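Side-chain contact in maltose/maltodextrin-binding protein (Thermus thermophilus, PDB 2GH9), which binds maltotriose and probably serves as the periplasmic receptor that delivers maltodextrins to a sugar transporter: residues 208-211 against 212-215. Numbering follows the deposited sequence.
Sequences LVPE and GVDY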
loop_
_atom_site.group_PDB
_atom_site.type_symbol
_atom_site.label_atom_id
_atom_site.label_comp_id
_atom_site.label_asym_id
_atom_site.label_seq_id
_atom_site.Cartn_x
_atom_site.Cartn_y
_atom_site.Cartn_z
ATOM N N LEU A 208 2.088 -16.799 -16.945
ATOM C CA LEU A 208 2.383 -16.846 -15.514
ATOM C C LEU A 208 1.138 -16.605 -14.655
ATOM O O LEU A 208 0.934 -17.288 -13.633
ATOM C CB LEU A 208 3.500 -15.845 -15.154
ATOM C CG LEU A 208 4.914 -16.180 -15.645
ATOM C CD1 LEU A 208 5.940 -15.173 -15.133
ATOM C CD2 LEU A 208 5.310 -17.576 -15.213
ATOM N N VAL A 209 0.302 -15.659 -15.088
ATOM C CA VAL A 209 -0.846 -15.218 -14.315
ATOM C C VAL A 209 -2.129 -15.403 -15.122
ATOM O O VAL A 209 -2.471 -14.566 -15.934
ATOM C CB VAL A 209 -0.690 -13.737 -13.875
ATOM C CG1 VAL A 209 -1.774 -13.385 -12.864
ATOM C CG2 VAL A 209 0.737 -13.498 -13.277
ATOM N N PRO A 210 -2.834 -16.523 -14.905
ATOM C CA PRO A 210 -4.071 -16.760 -15.662
ATOM C C PRO A 210 -5.258 -15.885 -15.253
ATOM O O PRO A 210 -5.178 -15.076 -14.320
ATOM C CB PRO A 210 -4.377 -18.240 -15.391
ATOM C CG PRO A 210 -3.684 -18.554 -14.091
ATOM C CD PRO A 210 -2.493 -17.642 -14.004
ATOM N N GLU A 211 -6.358 -16.066 -15.977
ATOM C CA GLU A 211 -7.624 -15.433 -15.660
ATOM C C GLU A 211 -8.057 -15.740 -14.211
ATOM O O GLU A 211 -7.724 -16.783 -13.628
ATOM C CB GLU A 211 -8.681 -15.892 -16.681
ATOM C CG GLU A 211 -10.117 -15.594 -16.299
ATOM C CD GLU A 211 -10.450 -14.118 -16.274
ATOM O OE1 GLU A 211 -10.013 -13.394 -17.196
ATOM O OE2 GLU A 211 -11.195 -13.693 -15.352
ATOM N N GLY A 212 -8.755 -14.784 -13.613
ATOM C CA GLY A 212 -9.335 -14.973 -12.294
ATOM C C GLY A 212 -8.450 -14.592 -11.126
ATOM O O GLY A 212 -8.931 -14.498 -10.000
ATOM N N VAL A 213 -7.162 -14.352 -11.368
ATOM C CA VAL A 213 -6.237 -14.142 -10.251
ATOM C C VAL A 213 -6.349 -12.719 -9.685
ATOM O O VAL A 213 -5.915 -11.739 -10.303
ATOM C CB VAL A 213 -4.785 -14.477 -10.622
ATOM C CG1 VAL A 213 -3.901 -14.480 -9.366
ATOM C CG2 VAL A 213 -4.724 -15.845 -11.306
ATOM N N ASP A 214 -6.930 -12.635 -8.491
ATOM C CA ASP A 214 -7.059 -11.387 -7.764
ATOM C C ASP A 214 -6.234 -11.471 -6.473
ATOM O O ASP A 214 -5.503 -12.434 -6.255
ATOM C CB ASP A 214 -8.544 -11.069 -7.503
ATOM C CG ASP A 214 -9.260 -12.142 -6.727
ATOM O OD1 ASP A 214 -8.613 -13.081 -6.208
ATOM O OD2 ASP A 214 -10.513 -12.056 -6.662
ATOM N N TYR A 215 -6.343 -10.468 -5.613
ATOM C CA TYR A 215 -5.569 -10.465 -4.380
ATOM C C TYR A 215 -5.678 -11.790 -3.629
ATOM O O TYR A 215 -4.675 -12.370 -3.252
ATOM C CB TYR A 215 -5.984 -9.310 -3.446
ATOM C CG TYR A 215 -5.024 -9.242 -2.303
ATOM C CD1 TYR A 215 -3.820 -8.553 -2.421
ATOM C CD2 TYR A 215 -5.251 -9.974 -1.150
ATOM C CE1 TYR A 215 -2.891 -8.558 -1.373
ATOM C CE2 TYR A 215 -4.349 -9.979 -0.118
ATOM C CZ TYR A 215 -3.167 -9.270 -0.234
ATOM O OH TYR A 215 -2.283 -9.310 0.801
#
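The side chain of V213, the last residue of the turn, is turned to P210, the first, and to V209 just ahead of it, one methyl doing most of the touching. Its CG2 lies 3.1 Å from the carbonyl O of P210 and 3.9 Å from CD of the P210 ring, with ring atom CG almost as near. Because CG2 stands beside the backbone N of V213 and CG1 is anti to it (chi1 -170°), the inner methyl is the one turned to the proline. V209 meets the same side chain: its CG1 is 3.9 Å from V213 CB, the two branches crossing at about a right angle. At the bend, the chain of E211 is kinked at chi2 (67°), which curls its carboxylate back over the next peptide and brings OE2 to 3.2 Å from G212 N. G212, with positive phi (89°), takes the third position of the turn, where a CB would collide with the carbonyl O of E211. Outward from this, R203 of helix 189-204 hydrogen-bonds the carbonyl O of V209 and, weakly, that of P210, while F149, Y151 and I153 pack on V209. D214 then N-caps helix 215-224 through OD1 to V217 N, and Y215 touches a bound glucose unit. The whole is a type II beta turn, P210 to V213, in the helix-to-helix connection that leads to the sugar site of a periplasmic binding protein.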